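Local structure of GTP pyrophosphokinase YjbM (5DEC) at residues B[45-50]-B[83-88]; B[129-134]-B[142-147]; B[95-100]-B[147-152]. The protein catalyses the transfer of pyrophosphate from ATP to GTP or GDP, making the alarmones (p)ppGpp of the bacterial stringent response, and works as an allosterically activated homotetramer. All blocks are in the same frame, centred on the assembly; numbering follows the deposited sequence.

Contact 1: B[45-50]-B[83-88]; sequences SPIEFV and LRIMCQ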
loop_
_atom_site.group_PDB
_atom_site.type_symbol
_atom_site.label_atom_id
_atom_site.label_comp_id
_atom_site.label_asym_id
_atom_site.label_seq_id
_atom_site.Cartn_x
_atom_site.Cartn_y
_atom_site.Cartn_z
ATOM N N SER B 45 2.361 -15.804 15.645
ATOM C CA SER B 45 3.324 -15.494 14.588
ATOM C C SER B 45 4.673 -15.093 15.193
ATOM O O SER B 45 4.721 -14.317 16.143
ATOM C CB SER B 45 2.794 -14.383 13.681
ATOM O OG SER B 45 3.815 -13.945 12.802
ATOM N N PRO B 46 5.772 -15.648 14.668
ATOM C CA PRO B 46 7.111 -15.260 15.135
ATOM C C PRO B 46 7.540 -13.877 14.622
ATOM O O PRO B 46 8.592 -13.360 15.026
ATOM C CB PRO B 46 8.012 -16.371 14.579
ATOM C CG PRO B 46 7.290 -16.868 13.367
ATOM C CD PRO B 46 5.819 -16.752 13.690
ATOM N N ILE B 47 6.735 -13.287 13.751
ATOM C CA ILE B 47 7.003 -11.954 13.229
ATOM C C ILE B 47 5.866 -11.006 13.569
ATOM O O ILE B 47 4.698 -11.281 13.300
ATOM C CB ILE B 47 7.211 -11.971 11.706
ATOM C CG1 ILE B 47 8.494 -12.736 11.356
ATOM C CG2 ILE B 47 7.229 -10.551 11.147
ATOM C CD1 ILE B 47 8.758 -12.808 9.866
ATOM N N GLU B 48 6.207 -9.877 14.161
ATOM C CA GLU B 48 5.194 -8.900 14.491
ATOM C C GLU B 48 5.036 -7.913 13.310
ATOM O O GLU B 48 3.932 -7.702 12.821
ATOM C CB GLU B 48 5.576 -8.180 15.790
ATOM C CG GLU B 48 4.462 -7.415 16.419
ATOM C CD GLU B 48 3.470 -8.326 17.123
ATOM O OE1 GLU B 48 3.590 -9.571 17.015
ATOM O OE2 GLU B 48 2.565 -7.785 17.787
ATOM N N PHE B 49 6.129 -7.315 12.844
ATOM C CA PHE B 49 6.062 -6.575 11.588
ATOM C C PHE B 49 7.428 -6.467 10.912
ATOM O O PHE B 49 8.453 -6.878 11.464
ATOM C CB PHE B 49 5.462 -5.168 11.791
ATOM C CG PHE B 49 6.305 -4.239 12.627
ATOM C CD1 PHE B 49 6.257 -4.274 14.015
ATOM C CD2 PHE B 49 7.110 -3.286 12.011
ATOM C CE1 PHE B 49 7.026 -3.386 14.777
ATOM C CE2 PHE B 49 7.889 -2.395 12.767
ATOM C CZ PHE B 49 7.844 -2.454 14.153
ATOM N N VAL B 50 7.417 -5.950 9.685
ATOM C CA VAL B 50 8.587 -5.925 8.820
ATOM C C VAL B 50 8.753 -4.549 8.198
ATOM O O VAL B 50 7.796 -4.014 7.674
ATOM C CB VAL B 50 8.471 -6.971 7.692
ATOM C CG1 VAL B 50 9.708 -6.966 6.819
ATOM C CG2 VAL B 50 8.232 -8.357 8.267
ATOM N N LEU B 83 16.468 -4.705 5.564
ATOM C CA LEU B 83 15.154 -4.964 6.135
ATOM C C LEU B 83 15.281 -5.163 7.626
ATOM O O LEU B 83 16.355 -5.508 8.135
ATOM C CB LEU B 83 14.469 -6.179 5.510
ATOM C CG LEU B 83 13.787 -5.829 4.185
ATOM C CD1 LEU B 83 14.764 -6.024 3.038
ATOM C CD2 LEU B 83 12.511 -6.602 3.985
ATOM N N ARG B 84 14.192 -4.924 8.338
ATOM C CA ARG B 84 14.191 -5.219 9.764
ATOM C C ARG B 84 12.973 -6.030 10.076
ATOM O O ARG B 84 11.852 -5.675 9.675
ATOM C CB ARG B 84 14.228 -3.948 10.601
ATOM C CG ARG B 84 15.483 -3.156 10.279
ATOM C CD ARG B 84 15.873 -2.143 11.319
ATOM N NE ARG B 84 17.167 -1.579 10.946
ATOM C CZ ARG B 84 17.571 -0.352 11.249
ATOM N NH1 ARG B 84 16.796 0.443 11.974
ATOM N NH2 ARG B 84 18.771 0.062 10.853
ATOM N N ILE B 85 13.200 -7.128 10.786
ATOM C CA ILE B 85 12.117 -8.007 11.176
ATOM C C ILE B 85 11.983 -7.870 12.693
ATOM O O ILE B 85 12.944 -8.121 13.414
ATOM C CB ILE B 85 12.402 -9.477 10.787
ATOM C CG1 ILE B 85 12.609 -9.610 9.265
ATOM C CG2 ILE B 85 11.270 -10.363 11.248
ATOM C CD1 ILE B 85 13.033 -11.048 8.818
ATOM N N MET B 86 10.801 -7.470 13.164
ATOM C CA MET B 86 10.565 -7.276 14.601
ATOM C C MET B 86 9.746 -8.441 15.149
ATOM O O MET B 86 8.726 -8.806 14.569
ATOM C CB MET B 86 9.827 -5.962 14.860
ATOM C CG MET B 86 10.747 -4.826 15.281
ATOM S SD MET B 86 12.023 -4.458 14.055
ATOM C CE MET B 86 11.051 -3.772 12.732
ATOM N N CYS B 87 10.204 -9.007 16.261
ATOM C CA CYS B 87 9.549 -10.151 16.888
ATOM C C CYS B 87 9.098 -9.812 18.306
ATOM O O CYS B 87 9.726 -9.012 18.978
ATOM C CB CYS B 87 10.506 -11.350 16.927
ATOM S SG CYS B 87 11.329 -11.702 15.361
ATOM N N GLN B 88 8.038 -10.462 18.768
ATOM C CA GLN B 88 7.531 -10.263 20.122
ATOM C C GLN B 88 8.457 -10.815 21.188
ATOM O O GLN B 88 8.715 -10.157 22.195
ATOM C CB GLN B 88 6.172 -10.921 20.235
ATOM C CG GLN B 88 5.298 -10.409 21.329
ATOM C CD GLN B 88 3.853 -10.747 21.060
ATOM O OE1 GLN B 88 3.484 -11.914 21.004
ATOM N NE2 GLN B 88 3.031 -9.726 20.856
HETATM O O HOH W 1 6.233 -12.001 17.085
#

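Contact 2: B[129-134]-B[142-147]; sequences VVLYPL and HVLVEI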
loop_
_atom_site.group_PDB
_atom_site.type_symbol
_atom_site.label_atom_id
_atom_site.label_comp_id
_atom_site.label_asym_id
_atom_site.label_seq_id
_atom_site.Cartn_x
_atom_site.Cartn_y
_atom_site.Cartn_z
ATOM N N VAL B 129 23.084 -11.314 6.119
ATOM C CA VAL B 129 23.163 -10.683 4.816
ATOM C C VAL B 129 22.807 -11.732 3.781
ATOM O O VAL B 129 23.367 -12.816 3.810
ATOM C CB VAL B 129 24.573 -10.146 4.527
ATOM C CG1 VAL B 129 24.608 -9.525 3.148
ATOM C CG2 VAL B 129 25.002 -9.132 5.605
ATOM N N VAL B 130 21.886 -11.420 2.875
ATOM C CA VAL B 130 21.516 -12.382 1.842
ATOM C C VAL B 130 21.911 -11.877 0.470
ATOM O O VAL B 130 22.023 -10.665 0.240
ATOM C CB VAL B 130 19.982 -12.685 1.817
ATOM C CG1 VAL B 130 19.478 -13.168 3.168
ATOM C CG2 VAL B 130 19.194 -11.465 1.372
ATOM N N LEU B 131 22.114 -12.814 -0.448
ATOM C CA LEU B 131 22.341 -12.457 -1.832
ATOM C C LEU B 131 21.050 -12.744 -2.601
ATOM O O LEU B 131 20.653 -13.904 -2.753
ATOM C CB LEU B 131 23.530 -13.243 -2.395
ATOM C CG LEU B 131 24.074 -12.784 -3.748
ATOM C CD1 LEU B 131 24.608 -11.369 -3.628
ATOM C CD2 LEU B 131 25.180 -13.742 -4.253
ATOM N N TYR B 132 20.386 -11.684 -3.061
ATOM C CA TYR B 132 19.057 -11.806 -3.666
ATOM C C TYR B 132 19.166 -11.736 -5.196
ATOM O O TYR B 132 19.628 -10.718 -5.730
ATOM C CB TYR B 132 18.115 -10.691 -3.148
ATOM C CG TYR B 132 16.675 -10.853 -3.608
ATOM C CD1 TYR B 132 15.856 -11.808 -3.031
ATOM C CD2 TYR B 132 16.147 -10.064 -4.623
ATOM C CE1 TYR B 132 14.545 -11.978 -3.441
ATOM C CE2 TYR B 132 14.835 -10.227 -5.051
ATOM C CZ TYR B 132 14.039 -11.194 -4.450
ATOM O OH TYR B 132 12.731 -11.393 -4.843
ATOM N N PRO B 133 18.736 -12.812 -5.895
ATOM C CA PRO B 133 18.820 -12.929 -7.360
ATOM C C PRO B 133 17.689 -12.178 -8.053
ATOM O O PRO B 133 16.709 -12.780 -8.507
ATOM C CB PRO B 133 18.701 -14.431 -7.600
ATOM C CG PRO B 133 17.796 -14.889 -6.482
ATOM C CD PRO B 133 18.160 -14.025 -5.283
ATOM N N LEU B 134 17.839 -10.862 -8.133
ATOM C CA LEU B 134 16.836 -9.986 -8.724
ATOM C C LEU B 134 16.702 -10.170 -10.241
ATOM O O LEU B 134 17.694 -10.115 -10.979
ATOM C CB LEU B 134 17.186 -8.534 -8.392
ATOM C CG LEU B 134 16.209 -7.459 -8.834
ATOM C CD1 LEU B 134 14.924 -7.544 -8.038
ATOM C CD2 LEU B 134 16.864 -6.108 -8.644
ATOM N N HIS B 142 22.491 -9.997 -8.893
ATOM C CA HIS B 142 22.525 -10.407 -7.498
ATOM C C HIS B 142 22.820 -9.202 -6.606
ATOM O O HIS B 142 23.830 -8.525 -6.781
ATOM C CB HIS B 142 23.551 -11.520 -7.287
ATOM C CG HIS B 142 23.185 -12.799 -7.971
ATOM N ND1 HIS B 142 23.309 -12.978 -9.334
ATOM C CD2 HIS B 142 22.645 -13.946 -7.494
ATOM C CE1 HIS B 142 22.891 -14.184 -9.661
ATOM N NE2 HIS B 142 22.477 -14.793 -8.560
ATOM N N VAL B 143 21.910 -8.897 -5.686
ATOM C CA VAL B 143 22.131 -7.762 -4.790
ATOM C C VAL B 143 22.191 -8.192 -3.330
ATOM O O VAL B 143 21.481 -9.106 -2.891
ATOM C CB VAL B 143 21.054 -6.655 -4.960
ATOM C CG1 VAL B 143 20.868 -6.309 -6.431
ATOM C CG2 VAL B 143 19.764 -7.070 -4.355
ATOM N N LEU B 144 23.084 -7.536 -2.597
ATOM C CA LEU B 144 23.255 -7.774 -1.173
ATOM C C LEU B 144 22.174 -7.033 -0.425
ATOM O O LEU B 144 21.877 -5.876 -0.734
ATOM C CB LEU B 144 24.630 -7.317 -0.704
ATOM C CG LEU B 144 25.782 -8.138 -1.249
ATOM C CD1 LEU B 144 27.102 -7.434 -0.983
ATOM C CD2 LEU B 144 25.735 -9.512 -0.591
ATOM N N VAL B 145 21.553 -7.722 0.524
ATOM C CA VAL B 145 20.517 -7.132 1.356
ATOM C C VAL B 145 20.781 -7.520 2.797
ATOM O O VAL B 145 20.892 -8.711 3.105
ATOM C CB VAL B 145 19.107 -7.617 0.976
ATOM C CG1 VAL B 145 18.064 -6.929 1.836
ATOM C CG2 VAL B 145 18.828 -7.386 -0.539
ATOM N N GLU B 146 20.882 -6.532 3.677
ATOM C CA GLU B 146 21.039 -6.833 5.099
ATOM C C GLU B 146 19.672 -7.065 5.737
ATOM O O GLU B 146 18.744 -6.290 5.529
ATOM C CB GLU B 146 21.747 -5.701 5.832
ATOM C CG GLU B 146 21.904 -5.975 7.325
ATOM C CD GLU B 146 22.385 -4.746 8.083
ATOM O OE1 GLU B 146 21.524 -3.922 8.468
ATOM O OE2 GLU B 146 23.610 -4.594 8.264
ATOM N N ILE B 147 19.538 -8.140 6.501
ATOM C CA ILE B 147 18.297 -8.387 7.224
ATOM C C ILE B 147 18.633 -8.423 8.718
ATOM O O ILE B 147 19.451 -9.231 9.143
ATOM C CB ILE B 147 17.637 -9.718 6.846
ATOM C CG1 ILE B 147 17.370 -9.810 5.341
ATOM C CG2 ILE B 147 16.330 -9.899 7.653
ATOM C CD1 ILE B 147 16.709 -11.110 4.928
#

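Contact 3: B[95-100]-B[147-152]; sequences IVKEML and IQIRTL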
loop_
_atom_site.group_PDB
_atom_site.type_symbol
_atom_site.label_atom_id
_atom_site.label_comp_id
_atom_site.label_asym_id
_atom_site.label_seq_id
_atom_site.Cartn_x
_atom_site.Cartn_y
_atom_site.Cartn_z
ATOM N N ILE B 95 13.598 -18.753 15.574
ATOM C CA ILE B 95 12.624 -19.315 14.652
ATOM C C ILE B 95 12.686 -18.617 13.294
ATOM O O ILE B 95 12.755 -19.279 12.261
ATOM C CB ILE B 95 11.194 -19.215 15.235
ATOM C CG1 ILE B 95 11.058 -20.157 16.442
ATOM C CG2 ILE B 95 10.156 -19.561 14.181
ATOM C CD1 ILE B 95 9.744 -20.045 17.168
ATOM N N VAL B 96 12.741 -17.287 13.298
ATOM C CA VAL B 96 12.807 -16.534 12.050
ATOM C C VAL B 96 14.123 -16.820 11.332
ATOM O O VAL B 96 14.147 -17.035 10.104
ATOM C CB VAL B 96 12.650 -15.003 12.285
ATOM C CG1 VAL B 96 12.886 -14.234 10.995
ATOM C CG2 VAL B 96 11.270 -14.687 12.855
ATOM N N LYS B 97 15.206 -16.845 12.093
ATOM C CA LYS B 97 16.518 -17.188 11.551
ATOM C C LYS B 97 16.472 -18.498 10.776
ATOM O O LYS B 97 16.987 -18.601 9.661
ATOM C CB LYS B 97 17.547 -17.325 12.671
ATOM C CG LYS B 97 18.161 -16.042 13.173
ATOM C CD LYS B 97 19.088 -16.328 14.360
ATOM C CE LYS B 97 20.080 -17.435 14.039
ATOM N NZ LYS B 97 20.993 -17.712 15.189
ATOM N N GLU B 98 15.879 -19.513 11.393
ATOM C CA GLU B 98 15.810 -20.822 10.762
ATOM C C GLU B 98 14.934 -20.813 9.534
ATOM O O GLU B 98 15.248 -21.487 8.546
ATOM C CB GLU B 98 15.347 -21.864 11.779
ATOM C CG GLU B 98 16.460 -22.160 12.756
ATOM C CD GLU B 98 16.039 -23.024 13.932
ATOM O OE1 GLU B 98 14.831 -23.333 14.056
ATOM O OE2 GLU B 98 16.934 -23.409 14.719
ATOM N N MET B 99 13.842 -20.054 9.569
ATOM C CA MET B 99 13.045 -19.892 8.368
ATOM C C MET B 99 13.872 -19.277 7.244
ATOM O O MET B 99 13.804 -19.741 6.099
ATOM C CB MET B 99 11.806 -19.007 8.635
ATOM C CG MET B 99 10.751 -19.719 9.457
ATOM S SD MET B 99 9.249 -18.745 9.662
ATOM C CE MET B 99 9.827 -17.358 10.613
ATOM N N LEU B 100 14.652 -18.242 7.558
ATOM C CA LEU B 100 15.403 -17.539 6.511
ATOM C C LEU B 100 16.489 -18.444 5.924
ATOM O O LEU B 100 16.736 -18.433 4.721
ATOM C CB LEU B 100 16.033 -16.250 7.049
ATOM C CG LEU B 100 15.020 -15.174 7.504
ATOM C CD1 LEU B 100 15.723 -13.954 8.032
ATOM C CD2 LEU B 100 14.144 -14.760 6.353
ATOM N N ILE B 147 19.538 -8.140 6.501
ATOM C CA ILE B 147 18.297 -8.387 7.224
ATOM C C ILE B 147 18.633 -8.423 8.718
ATOM O O ILE B 147 19.451 -9.231 9.143
ATOM C CB ILE B 147 17.637 -9.718 6.846
ATOM C CG1 ILE B 147 17.370 -9.810 5.341
ATOM C CG2 ILE B 147 16.330 -9.899 7.653
ATOM C CD1 ILE B 147 16.709 -11.110 4.928
ATOM N N GLN B 148 18.041 -7.535 9.503
ATOM C CA GLN B 148 18.207 -7.600 10.961
ATOM C C GLN B 148 16.959 -8.166 11.615
ATOM O O GLN B 148 15.851 -7.939 11.139
ATOM C CB GLN B 148 18.509 -6.234 11.562
ATOM C CG GLN B 148 19.723 -5.528 10.992
ATOM C CD GLN B 148 20.119 -4.330 11.847
ATOM O OE1 GLN B 148 19.827 -4.288 13.046
ATOM N NE2 GLN B 148 20.730 -3.332 11.224
ATOM N N ILE B 149 17.143 -8.945 12.681
ATOM C CA ILE B 149 16.018 -9.492 13.419
ATOM C C ILE B 149 16.125 -8.978 14.874
ATOM O O ILE B 149 17.170 -9.114 15.490
ATOM C CB ILE B 149 16.019 -11.019 13.378
ATOM C CG1 ILE B 149 16.353 -11.506 11.948
ATOM C CG2 ILE B 149 14.663 -11.591 13.882
ATOM C CD1 ILE B 149 16.507 -13.012 11.868
ATOM N N ARG B 150 15.052 -8.388 15.390
ATOM C CA ARG B 150 15.076 -7.717 16.691
ATOM C C ARG B 150 13.793 -7.958 17.433
ATOM O O ARG B 150 12.751 -8.073 16.810
ATOM C CB ARG B 150 15.232 -6.197 16.523
ATOM C CG ARG B 150 16.443 -5.716 15.765
ATOM C CD ARG B 150 16.309 -4.226 15.511
ATOM N NE ARG B 150 17.553 -3.617 15.071
ATOM C CZ ARG B 150 17.694 -2.324 14.823
ATOM N NH1 ARG B 150 16.660 -1.508 14.981
ATOM N NH2 ARG B 150 18.871 -1.844 14.451
ATOM N N THR B 151 13.830 -7.977 18.764
ATOM C CA THR B 151 12.569 -7.872 19.490
ATOM C C THR B 151 12.083 -6.440 19.389
ATOM O O THR B 151 12.846 -5.546 19.012
ATOM C CB THR B 151 12.669 -8.266 20.988
ATOM O OG1 THR B 151 13.613 -7.407 21.638
ATOM C CG2 THR B 151 13.131 -9.720 21.151
ATOM N N LEU B 152 10.813 -6.234 19.721
ATOM C CA LEU B 152 10.221 -4.911 19.768
ATOM C C LEU B 152 11.019 -3.967 20.683
ATOM O O LEU B 152 11.255 -2.806 20.339
ATOM C CB LEU B 152 8.763 -5.007 20.242
ATOM C CG LEU B 152 7.789 -5.772 19.322
ATOM C CD1 LEU B 152 6.429 -6.049 19.994
ATOM C CD2 LEU B 152 7.593 -5.016 18.025
#

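Contact 1: B[45-50]-B[83-88]
The Phe49 ring carries Met86 over one face: CB of Met86 stands 4.1 Å from the ring centroid, 21° off the normal, a CH-pi contact displaced toward the CD1-CE1 rim. The pair sits at a classic beta bulge, in which Glu48 and Phe49 both face Met86. The methionine chain bends along the ring, and its methyl CE comes within 3.4 Å of Phe49 CE2, while SD lies obliquely at 5.1 Å from the centroid in a Met-aromatic contact. Phe49 has CG set between the backbone N and the carbonyl carbon (chi1 66°), which brings the phenyl group against Met86 across the strands. The carboxylate of Glu48 and the amide of Gln88 meet more loosely, their planes turned 47° apart and OE2 of Glu48 lying 3.7 Å from NE2 of Gln88; Glu48 OE1 also forms a long, weak ion pair with Arg35.

Strand 49-54, at the edge of the sheet within this chain, pairs antiparallel with strand 81-87. Met86 O takes a hydrogen bond from Glu48 N at 2.8 Å and a weak one from Phe49 N, while Met86 N returns a nearly straight bond of 3.0 Å to Phe49 O.

The sheet face bearing Phe49 and Met86 meets Leu152 and Asn155 of helix 152-167. Glu48, Phe49 and Asn155 belong to the site of the allosteric activator pppGpp, which is shared between two subunits; Arg35 of that site also bonds to Ile47 O. Val50 and Ile85 point to the other face, where Ile47 CG1 also packs 3.7 Å from Ile85 CG2, with Ile34 of helix 11-38 and Val96 of helix 90-102 packed on Ile47. Ahead of the bulge a water bridges the two chains, donating to Ser45 O and accepting from Gln88 N, 2.9 Å from each.

Contact 2: B[129-134]-B[142-147]
Segments 129-134 and 142-147 are the antiparallel arms of a twisted beta hairpin, their directions 145° apart, with Val129 facing Glu146 at one end and Pro133 facing His142 at the other. Four backbone hydrogen bonds hold them, two in the pair Val130-Val145 and two in Tyr132-Val143; the straightest joins Tyr132 N to Val143 O at 2.8 Å.

Side chains alternate between the faces. On one, CG2 of Val130 rests 3.9 Å from CB of Val145, and CG1 of Val130 touches CD1 of Ile147. Tyr132 shares this face, but with CG anti to the backbone N (chi1 -173°) its ring swings off toward helix 11-38, where OH bonds to Glu26. On the other face, Leu144 CD2 is flanked by CG1 of Val129 at 3.9 Å and CD1 of Leu131 at 3.7 Å. Leu131 also lies at about a right angle across His142, its CG 3.8 Å from the histidine CB. With an alanine at Leu131, Leu144 CD2 would probably lose one of its flanking methyls and the His142 side chain would be freer to turn.

Glu146, the inferred proton acceptor, shares this second face and is held by Gln148. At the far end Pro133 centres an inverse gamma turn and lays its CA over one face of the His142 imidazole, its CB 3.9 Å from NE2.

Contact 3: B[95-100]-B[147-152]
Val96 is the first residue of 95-100 to meet the strand, its CG1 lying 3.9 Å from CD1 of Ile149. The two side chains run past each other in opposite directions, so the valine lies alongside the isoleucine. Next, Lys97 contributes its aliphatic stem: CG rests 3.7 Å from the same CD1, the two chains crossing at about a right angle, and a bend at chi3 (51°) takes the amino group away to Gln94 of its own helix. One turn after Val96, Leu100 meets the strand end-on. Its CD1 is 4.0 Å from Ile149 CD1 and 4.1 Å from Ile147 CG2, tip to tip with both isoleucines.

Ile149 CD1 is thus gripped by three side chains of the helix. It gets there because CG1 is anti to the carbonyl carbon and the chain continues extended at chi2 (174°), which drives the methyl between Val96, Lys97 and Leu100. The touching atoms are all carbon, and the packing is apolar. Gln148 and Arg150 alternate with the isoleucines on the reverse side of the strand, weakly bonded to each other; Gln148 also bonds to Ser125 and Glu146, and Arg150 to Tyr123 and Asn155.

The helix runs nearly antiparallel to the strand, their axes 159° apart in direction and 9.9 Å apart at closest approach. This is the helix of a beta-alpha-beta crossover: 90-102 connects the parallel strands 81-87 and 107-113 and, in passing, lies over 139-151 and 126-136, which are placed between them in the sheet. Val96 accordingly also touches Ile85 and Cys87 of strand 81-87, Lys97 and Leu100 reach Tyr126 and Leu128 of strand 126-136, and Met99 packs on Val137 of the third subunit.

All three contacts involve one mixed sheet, contact 3 by packing a helix on it. Strand 139-151 supplies segments to contacts 2 and 3, which meet at Ile147, and lies beside strand 81-87 of contact 1. Probable backbone hydrogen bonds of 2.8 Å join the neighbours, Leu83 N to Glu146 O toward contact 2 and Cys87 N to Arg150 O toward contact 3. Contacts 1 and 3 adjoin, their centres about 7 Å apart, whereas the centre of contact 2 is about 19 Å from contact 1's and 15 Å from contact 3's. In contact 2 the Glu146 side chain is about 4 Å from that of the magnesium ligand Asp79; contact 1 borders the allosteric pppGpp site and holds Arg84, which binds ATP.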